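Local coordinates for protein membrane-bound lytic murein transglycosylase A (Burkholderia pseudomallei, PDB 6QK4) that probably cleaves peptidoglycan strands between N-acetylmuramic acid and N-acetylglucosamine, forming a 1,6-anhydro bond in the muramic acid residue, at residues 140-143 and 144-148; 199-202 and 203-207; 214-217 and 218-221; 230-233 and 234-237. All blocks are in the same frame, centred on the assembly; numbering follows the deposited sequence.

Interaction 1 (140-143 and 144-148)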
loop_
_atom_site.group_PDB
_atom_site.type_symbol
_atom_site.label_atom_id
_atom_site.label_comp_id
_atom_site.label_asym_id
_atom_site.label_seq_id
_atom_site.Cartn_x
_atom_site.Cartn_y
_atom_site.Cartn_z
ATOM N N ALA A 140 -10.829 -22.759 15.050
ATOM C CA ALA A 140 -9.532 -22.466 14.445
ATOM C C ALA A 140 -9.426 -22.992 13.010
ATOM O O ALA A 140 -10.019 -24.013 12.655
ATOM C CB ALA A 140 -8.434 -23.097 15.296
ATOM N N ARG A 141 -8.580 -22.311 12.211
ATOM C CA ARG A 141 -8.278 -22.693 10.827
ATOM C C ARG A 141 -8.106 -24.194 10.616
ATOM O O ARG A 141 -8.675 -24.784 9.686
ATOM C CB ARG A 141 -7.007 -21.914 10.375
ATOM C CG ARG A 141 -6.169 -22.541 9.200
ATOM C CD ARG A 141 -4.791 -21.818 8.926
ATOM N NE ARG A 141 -4.929 -20.308 8.909
ATOM C CZ ARG A 141 -5.053 -19.556 7.798
ATOM N NH1 ARG A 141 -5.014 -20.128 6.596
ATOM N NH2 ARG A 141 -5.214 -18.229 7.875
ATOM N N ALA A 142 -7.351 -24.846 11.496
ATOM C CA ALA A 142 -6.989 -26.220 11.219
ATOM C C ALA A 142 -8.213 -27.116 11.253
ATOM O O ALA A 142 -8.297 -28.065 10.470
ATOM C CB ALA A 142 -5.941 -26.687 12.222
ATOM N N GLN A 143 -9.182 -26.795 12.115
ATOM C CA GLN A 143 -10.378 -27.625 12.231
ATOM C C GLN A 143 -11.437 -27.174 11.246
ATOM O O GLN A 143 -12.163 -28.004 10.704
ATOM C CB GLN A 143 -10.928 -27.581 13.653
ATOM C CG GLN A 143 -10.155 -28.525 14.627
ATOM C CD GLN A 143 -8.675 -28.190 14.767
ATOM O OE1 GLN A 143 -7.801 -29.050 14.535
ATOM N NE2 GLN A 143 -8.376 -26.956 15.190
ATOM N N LEU A 144 -11.517 -25.859 11.003
ATOM C CA LEU A 144 -12.386 -25.349 9.958
ATOM C C LEU A 144 -12.091 -26.030 8.622
ATOM O O LEU A 144 -13.011 -26.492 7.925
ATOM C CB LEU A 144 -12.195 -23.829 9.859
ATOM C CG LEU A 144 -13.154 -23.031 9.028
ATOM C CD1 LEU A 144 -14.543 -23.216 9.541
ATOM C CD2 LEU A 144 -12.702 -21.581 9.183
ATOM N N MET A 145 -10.801 -26.111 8.255
ATOM C CA MET A 145 -10.419 -26.742 7.000
ATOM C C MET A 145 -10.698 -28.238 6.990
ATOM O O MET A 145 -10.816 -28.808 5.905
ATOM C CB MET A 145 -8.938 -26.502 6.680
ATOM C CG MET A 145 -8.547 -25.008 6.407
ATOM S SD MET A 145 -9.095 -24.569 4.760
ATOM C CE MET A 145 -8.408 -25.909 3.782
ATOM N N ARG A 146 -10.818 -28.883 8.165
ATOM C CA ARG A 146 -10.996 -30.319 8.226
ATOM C C ARG A 146 -12.437 -30.735 8.434
ATOM O O ARG A 146 -12.774 -31.897 8.175
ATOM C CB ARG A 146 -10.124 -30.904 9.354
ATOM C CG ARG A 146 -8.625 -30.775 9.043
ATOM C CD ARG A 146 -7.678 -31.217 10.139
ATOM N NE ARG A 146 -6.331 -31.492 9.627
ATOM C CZ ARG A 146 -5.432 -30.532 9.346
ATOM N NH1 ARG A 146 -5.704 -29.230 9.573
ATOM N NH2 ARG A 146 -4.235 -30.897 8.889
ATOM N N SER A 147 -13.281 -29.832 8.910
ATOM C CA SER A 147 -14.682 -30.175 9.210
ATOM C C SER A 147 -15.516 -30.511 7.962
ATOM O O SER A 147 -16.533 -31.212 8.077
ATOM C CB SER A 147 -15.333 -29.010 9.973
ATOM O OG SER A 147 -15.503 -27.889 9.120
ATOM N N GLY A 148 -15.123 -30.032 6.776
ATOM C CA GLY A 148 -15.967 -30.061 5.598
ATOM C C GLY A 148 -16.883 -28.851 5.421
ATOM O O GLY A 148 -17.480 -28.681 4.341
#
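Arg146 reaches back over one helical turn and ties its guanidinium to the carbonyl of Ala142. This is the one hydrogen bond from a side chain between residues 140-143 and 144-148. Arg146 NH1 lies 3.0 Å from Ala142 O, with a nearly straight N-H (167°). The oxygen sits at the edge of the guanidinium, almost in its plane. CG of Arg146 is anti to its own carbonyl carbon (chi1 -67°) and the chain is extended from CG to NE. The aliphatic part therefore runs past the same oxygen, with Arg146 CG 3.1 Å from Ala142 O. NH1 also makes a salt bridge to Asp234, so this one nitrogen serves two acceptors.

Carbon contacts are modest. Met145 CG packs on Arg141 O at 3.3 Å, and Leu144 CB is 3.5 Å from Ala140 O. Leu144 and Arg141 both touch Phe239. The Arg141 guanidinium is held by Asn236 O, Arg238 O and Gln168.

Backbone bonds make up the rest. Leu144 N donates to Ala140 O (2.9 Å) and Met145 N to Arg141 O. Gln143 O takes two donors, Ser147 N at 2.8 Å and Arg146 N at 3.0 Å. The result is a short two-turn helix of the MltA specific insert domain, with Ala140 as N-cap and Gly148 leaving helical geometry at positive phi.

Interaction 2 (199-202 and 203-207)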
loop_
_atom_site.group_PDB
_atom_site.type_symbol
_atom_site.label_atom_id
_atom_site.label_comp_id
_atom_site.label_asym_id
_atom_site.label_seq_id
_atom_site.Cartn_x
_atom_site.Cartn_y
_atom_site.Cartn_z
ATOM N N GLY A 199 5.682 -16.090 10.390
ATOM C CA GLY A 199 7.069 -15.645 10.367
ATOM C C GLY A 199 7.720 -15.729 11.742
ATOM O O GLY A 199 8.858 -16.177 11.876
ATOM N N LYS A 200 7.028 -15.228 12.761
ATOM C CA LYS A 200 7.509 -15.342 14.130
ATOM C C LYS A 200 7.700 -16.798 14.545
ATOM O O LYS A 200 8.643 -17.137 15.279
ATOM C CB LYS A 200 6.520 -14.642 15.066
ATOM C CG LYS A 200 6.896 -14.765 16.536
ATOM C CD LYS A 200 5.994 -13.883 17.389
ATOM C CE LYS A 200 6.325 -14.027 18.876
ATOM N NZ LYS A 200 5.655 -12.921 19.655
ATOM N N TRP A 201 6.826 -17.684 14.076
ATOM C CA TRP A 201 7.023 -19.093 14.381
ATOM C C TRP A 201 8.317 -19.607 13.765
ATOM O O TRP A 201 9.094 -20.314 14.432
ATOM C CB TRP A 201 5.823 -19.917 13.895
ATOM C CG TRP A 201 5.804 -21.275 14.533
ATOM C CD1 TRP A 201 5.121 -21.647 15.646
ATOM C CD2 TRP A 201 6.538 -22.402 14.105
ATOM N NE1 TRP A 201 5.356 -22.965 15.928
ATOM C CE2 TRP A 201 6.238 -23.461 15.002
ATOM C CE3 TRP A 201 7.398 -22.650 13.027
ATOM C CZ2 TRP A 201 6.779 -24.707 14.859
ATOM C CZ3 TRP A 201 7.947 -23.890 12.896
ATOM C CH2 TRP A 201 7.647 -24.913 13.814
ATOM N N LEU A 202 8.589 -19.263 12.498
ATOM C CA LEU A 202 9.808 -19.807 11.911
ATOM C C LEU A 202 11.042 -19.218 12.601
ATOM O O LEU A 202 12.049 -19.913 12.784
ATOM C CB LEU A 202 9.826 -19.559 10.398
ATOM C CG LEU A 202 8.764 -20.285 9.564
ATOM C CD1 LEU A 202 8.573 -19.647 8.160
ATOM C CD2 LEU A 202 9.075 -21.773 9.458
ATOM N N LEU A 203 10.960 -17.956 13.034
ATOM C CA LEU A 203 12.081 -17.354 13.748
ATOM C C LEU A 203 12.228 -17.968 15.131
ATOM O O LEU A 203 13.313 -18.433 15.486
ATOM C CB LEU A 203 11.918 -15.839 13.865
ATOM C CG LEU A 203 11.904 -14.947 12.616
ATOM C CD1 LEU A 203 11.634 -13.494 13.017
ATOM C CD2 LEU A 203 13.185 -15.056 11.797
ATOM N N ASP A 204 11.133 -17.991 15.914
ATOM C CA ASP A 204 11.185 -18.518 17.279
ATOM C C ASP A 204 11.679 -19.950 17.319
ATOM O O ASP A 204 12.299 -20.366 18.310
ATOM C CB ASP A 204 9.819 -18.446 17.950
ATOM C CG ASP A 204 9.420 -17.034 18.348
ATOM O OD1 ASP A 204 10.142 -16.067 18.003
ATOM O OD2 ASP A 204 8.357 -16.884 18.996
ATOM N N HIS A 205 11.436 -20.731 16.271
ATOM C CA HIS A 205 11.904 -22.114 16.248
ATOM C C HIS A 205 13.170 -22.304 15.414
ATOM O O HIS A 205 13.535 -23.444 15.099
ATOM C CB HIS A 205 10.778 -23.036 15.757
ATOM C CG HIS A 205 9.604 -23.096 16.690
ATOM N ND1 HIS A 205 8.765 -22.024 16.908
ATOM C CD2 HIS A 205 9.138 -24.101 17.475
ATOM C CE1 HIS A 205 7.831 -22.357 17.779
ATOM N NE2 HIS A 205 8.029 -23.616 18.135
ATOM N N GLY A 206 13.848 -21.218 15.040
ATOM C CA GLY A 206 15.143 -21.379 14.411
ATOM C C GLY A 206 15.139 -21.773 12.952
ATOM O O GLY A 206 16.213 -22.019 12.398
ATOM N N GLU A 207 13.980 -21.799 12.283
ATOM C CA GLU A 207 13.985 -22.185 10.870
ATOM C C GLU A 207 14.408 -21.043 9.950
ATOM O O GLU A 207 14.826 -21.300 8.807
ATOM C CB GLU A 207 12.603 -22.713 10.462
ATOM C CG GLU A 207 12.254 -24.014 11.197
ATOM C CD GLU A 207 12.878 -25.252 10.551
ATOM O OE1 GLU A 207 13.251 -25.209 9.349
ATOM O OE2 GLU A 207 12.988 -26.284 11.258
#
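Leu202 O accepts from Glu207 N at 2.7 Å, and Gly206 N donates to Leu203 O at 2.9 Å. Together these two bonds form a Schellman motif that closes helix 198-204. Gly206 is its C-prime residue, with positive phi. Upstream, ordinary helical bonds fill the carbonyls: Leu203 N donates to Gly199 O and Asp204 N to Lys200 O.

Trp201 O has two donors, both from His205. His205 N and His205 ND1 each lie 3.0 Å from Trp201 O; ND1 meets a lone pair in the carbonyl plane. That second bond is bent (138° at the hydrogen), and the oxygen lies somewhat out of the imidazole plane. ND1 is thus the protonated partner here. With CG anti to its carbonyl carbon (chi1 -66°), His205 folds its ring back along the helix to make this bond.

The same fold lays the imidazole flat on the indole. It forms an offset stack with the five-membered ring of Trp201, planes at 15°. His205 CB sits over the six-membered ring as a CH-pi contact. Leu232 touches the indole from helix 229-234.

Charges are looser. The stretched chain of Lys200 passes Asp204, but Lys200 NZ and Asp204 OD2 are 4.8 Å apart. The carboxylate of Glu207 is engaged outside the segments, by Trp221 NE1 and by a salt bridge to Arg228. Its CB packs instead on Leu202, with Glu207 CB 3.8 Å from Leu202 CD2.

Interaction 3 (214-217 and 218-221)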
loop_
_atom_site.group_PDB
_atom_site.type_symbol
_atom_site.label_atom_id
_atom_site.label_comp_id
_atom_site.label_asym_id
_atom_site.label_seq_id
_atom_site.Cartn_x
_atom_site.Cartn_y
_atom_site.Cartn_z
ATOM N N THR A 214 10.499 -12.493 5.698
ATOM C CA THR A 214 9.652 -11.723 4.802
ATOM C C THR A 214 8.685 -12.674 4.120
ATOM O O THR A 214 8.842 -13.885 4.187
ATOM C CB THR A 214 10.506 -11.046 3.758
ATOM O OG1 THR A 214 11.292 -12.057 3.118
ATOM C CG2 THR A 214 11.446 -10.026 4.447
ATOM N N MET A 215 7.712 -12.130 3.394
ATOM C CA MET A 215 6.939 -13.052 2.551
ATOM C C MET A 215 7.830 -13.835 1.588
ATOM O O MET A 215 7.607 -15.044 1.374
ATOM C CB MET A 215 5.803 -12.319 1.808
ATOM C CG MET A 215 4.813 -11.720 2.817
ATOM S SD MET A 215 3.379 -10.824 2.128
ATOM C CE MET A 215 4.196 -9.619 1.045
ATOM N N GLN A 216 8.898 -13.224 1.064
ATOM C CA GLN A 216 9.744 -14.003 0.161
ATOM C C GLN A 216 10.542 -15.064 0.900
ATOM O O GLN A 216 10.744 -16.158 0.364
ATOM C CB GLN A 216 10.672 -13.100 -0.632
ATOM C CG GLN A 216 9.957 -12.451 -1.800
ATOM C CD GLN A 216 9.299 -13.456 -2.747
ATOM O OE1 GLN A 216 8.170 -13.224 -3.235
ATOM N NE2 GLN A 216 10.008 -14.572 -3.028
ATOM N N GLY A 217 11.008 -14.779 2.122
ATOM C CA GLY A 217 11.785 -15.792 2.846
ATOM C C GLY A 217 10.918 -16.961 3.285
ATOM O O GLY A 217 11.359 -18.128 3.286
ATOM N N ILE A 218 9.663 -16.666 3.640
ATOM C CA ILE A 218 8.726 -17.710 4.017
ATOM C C ILE A 218 8.400 -18.580 2.808
ATOM O O ILE A 218 8.412 -19.823 2.892
ATOM C CB ILE A 218 7.471 -17.069 4.635
ATOM C CG1 ILE A 218 7.850 -16.329 5.945
ATOM C CG2 ILE A 218 6.339 -18.150 4.809
ATOM C CD1 ILE A 218 6.728 -15.518 6.530
ATOM N N LYS A 219 8.148 -17.950 1.652
ATOM C CA LYS A 219 7.942 -18.725 0.424
ATOM C C LYS A 219 9.137 -19.618 0.136
ATOM O O LYS A 219 8.981 -20.739 -0.363
ATOM C CB LYS A 219 7.714 -17.808 -0.778
ATOM C CG LYS A 219 6.358 -17.150 -0.894
ATOM C CD LYS A 219 6.174 -16.607 -2.323
ATOM C CE LYS A 219 5.035 -15.624 -2.419
ATOM N NZ LYS A 219 5.269 -14.452 -3.345
ATOM N N ALA A 220 10.348 -19.134 0.421
ATOM C CA ALA A 220 11.517 -19.931 0.089
ATOM C C ALA A 220 11.594 -21.139 1.008
ATOM O O ALA A 220 11.797 -22.279 0.558
ATOM C CB ALA A 220 12.782 -19.075 0.179
ATOM N N TRP A 221 11.393 -20.903 2.307
ATOM C CA TRP A 221 11.346 -21.995 3.275
ATOM C C TRP A 221 10.279 -23.024 2.917
ATOM O O TRP A 221 10.495 -24.229 3.080
ATOM C CB TRP A 221 11.093 -21.431 4.668
ATOM C CG TRP A 221 11.134 -22.475 5.731
ATOM C CD1 TRP A 221 12.210 -22.827 6.513
ATOM C CD2 TRP A 221 10.044 -23.301 6.153
ATOM N NE1 TRP A 221 11.853 -23.836 7.389
ATOM C CE2 TRP A 221 10.529 -24.143 7.187
ATOM C CE3 TRP A 221 8.705 -23.418 5.752
ATOM C CZ2 TRP A 221 9.712 -25.077 7.825
ATOM C CZ3 TRP A 221 7.896 -24.348 6.385
ATOM C CH2 TRP A 221 8.402 -25.159 7.409
#
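Ile218 opens the second half of the contact by donating its backbone N to Thr214 O at 3.0 Å. Its CG1 branch, anti to the carbonyl carbon (chi1 -64°), presses on the same oxygen: Ile218 CG1 is 3.2 Å from Thr214 O. The side chain packs among Phe166, Ile162 and Leu202. Thr214 is the N-cap. Thr214 OG1 accepts from Gly217 N at 2.9 Å, so the cap holds the first turn while its carbonyl starts the regular bonding.

Lys219 comes next. Its N donates to Met215 O, and its CG rests on that carbonyl. The long chain then runs out across Gln216, and Lys219 NZ reaches Gln216 OE1 at 3.2 Å, well tilted from the plane of the amide carbonyl. Gln216 meets it by bending at chi2 (-56°). The N-terminal end of helix 215-224, within the MltA specific insert domain, is fastened to helix 326-334: NZ has its stronger partner there in a salt bridge to Asp326, and Asp330 accepts from the N-H groups of Met215 and Gln216.

Ala220 N donates to Gln216 O in a more bent bond (141°). Trp221 N donates to Gly217 O at 2.9 Å. The indole of Trp221 points off from residues 214-217 and packs on Leu202 and Arg228.

Interaction 4 (230-233 and 234-237)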
loop_
_atom_site.group_PDB
_atom_site.type_symbol
_atom_site.label_atom_id
_atom_site.label_comp_id
_atom_site.label_asym_id
_atom_site.label_seq_id
_atom_site.Cartn_x
_atom_site.Cartn_y
_atom_site.Cartn_z
ATOM N N ASP A 230 1.611 -27.191 5.250
ATOM C CA ASP A 230 0.249 -27.177 5.775
ATOM C C ASP A 230 0.247 -26.987 7.285
ATOM O O ASP A 230 -0.557 -26.203 7.824
ATOM C CB ASP A 230 -0.482 -28.471 5.416
ATOM C CG ASP A 230 -1.022 -28.468 3.989
ATOM O OD1 ASP A 230 -0.850 -27.455 3.276
ATOM O OD2 ASP A 230 -1.608 -29.496 3.590
ATOM N N ALA A 231 1.124 -27.721 7.979
ATOM C CA ALA A 231 1.230 -27.599 9.438
ATOM C C ALA A 231 1.681 -26.209 9.871
ATOM O O ALA A 231 1.246 -25.716 10.921
ATOM C CB ALA A 231 2.184 -28.656 10.001
ATOM N N LEU A 232 2.543 -25.551 9.095
ATOM C CA LEU A 232 2.926 -24.191 9.473
ATOM C C LEU A 232 1.731 -23.258 9.409
ATOM O O LEU A 232 1.486 -22.461 10.331
ATOM C CB LEU A 232 4.046 -23.683 8.561
ATOM C CG LEU A 232 4.501 -22.205 8.699
ATOM C CD1 LEU A 232 5.024 -21.845 10.111
ATOM C CD2 LEU A 232 5.531 -21.866 7.586
ATOM N N LEU A 233 0.952 -23.346 8.330
ATOM C CA LEU A 233 -0.162 -22.422 8.213
ATOM C C LEU A 233 -1.182 -22.656 9.327
ATOM O O LEU A 233 -1.771 -21.686 9.847
ATOM C CB LEU A 233 -0.786 -22.533 6.826
ATOM C CG LEU A 233 0.157 -22.341 5.635
ATOM C CD1 LEU A 233 -0.604 -22.239 4.359
ATOM C CD2 LEU A 233 0.948 -21.064 5.793
ATOM N N ASP A 234 -1.335 -23.925 9.759
ATOM C CA ASP A 234 -2.260 -24.272 10.828
ATOM C C ASP A 234 -1.835 -23.709 12.181
ATOM O O ASP A 234 -2.660 -23.653 13.095
ATOM C CB ASP A 234 -2.385 -25.779 10.940
ATOM C CG ASP A 234 -3.318 -26.362 9.928
ATOM O OD1 ASP A 234 -3.981 -25.586 9.194
ATOM O OD2 ASP A 234 -3.372 -27.598 9.849
ATOM N N THR A 235 -0.593 -23.252 12.328
ATOM C CA THR A 235 -0.238 -22.609 13.585
ATOM C C THR A 235 -0.905 -21.248 13.760
ATOM O O THR A 235 -0.770 -20.666 14.837
ATOM C CB THR A 235 1.278 -22.450 13.713
ATOM O OG1 THR A 235 1.731 -21.472 12.777
ATOM C CG2 THR A 235 1.991 -23.756 13.472
ATOM N N ASN A 236 -1.578 -20.697 12.725
ATOM C CA ASN A 236 -2.356 -19.473 12.840
ATOM C C ASN A 236 -3.833 -19.815 12.914
ATOM O O ASN A 236 -4.448 -20.103 11.876
ATOM C CB ASN A 236 -2.092 -18.530 11.647
ATOM C CG ASN A 236 -3.031 -17.332 11.642
ATOM O OD1 ASN A 236 -3.497 -16.920 12.701
ATOM N ND2 ASN A 236 -3.335 -16.761 10.451
ATOM N N PRO A 237 -4.468 -19.737 14.081
ATOM C CA PRO A 237 -5.881 -20.144 14.161
ATOM C C PRO A 237 -6.821 -19.220 13.411
ATOM O O PRO A 237 -7.930 -19.646 13.048
ATOM C CB PRO A 237 -6.175 -20.156 15.671
ATOM C CG PRO A 237 -5.130 -19.320 16.287
ATOM C CD PRO A 237 -3.901 -19.354 15.388
#
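Thr235 grips Leu232 O twice. Its hydroxyl donates at 2.6 Å from Thr235 OG1 to Leu232 O, within the plane of the carbonyl. Thr235 N donates to Leu232 O at 3.0 Å, but from well above that plane. The hydroxyl stands between the backbone N and the carbonyl carbon (chi1 70°), which turns it back toward the helix. The methyl branch lies against the previous carbonyl, with Thr235 CG2 3.3 Å from Ala231 O. Thr235 N makes a further, weak bond to Ala231 O.

On the two sides of Thr235 the backbone bonds differ. Asp234 N still donates four residues back, to Asp230 O at 3.1 Å. The side chain starts beside the same acceptor, with Asp234 CB 3.6 Å from Asp230 O. Asn236 N donates three residues back, to Leu233 O at 3.0 Å, and comes from above the carbonyl plane. This shift from four-residue to three-residue spacing, common where helices finish, carries the chain from helix 229-234 into the loop before strand 240-244, inside the MltA specific insert domain.

Outside partners hold the loop. Asn236 OD1 accepts from Arg238 N, an Asx turn, and also from Arg196 N, so this oxygen of a buried residue has two donors. Leu233 packs on Ile162 and Phe165 of helix 161-170, and Leu232 on Ile198 and Leu202 of helix 198-204.

In the fold
All four contacts lie within the MltA specific insert domain. Interaction 4, the hub, touches the other three. Interaction 1 joins it through the salt bridge Arg146 NH1 to Asp234 OD2 (2.9 Å) and a probable backbone bond, Arg141 N to Pro237 O. Interactions 2 and 3 meet it in a nonpolar cluster: Leu232 CD2 is 3.8 Å from Leu202 CD1 and 3.6 Å from Trp221 CZ3. They also touch directly (Leu202 CD2 to Trp221 CE2, 3.6 Å). Interaction 1 stays about 11 Å, nearest atoms, from interaction 2. In relatives of this family the peptidoglycan groove runs between this domain and the double-psi barrel domain. The centre of interaction 3 is about 19 Å from the chain centre.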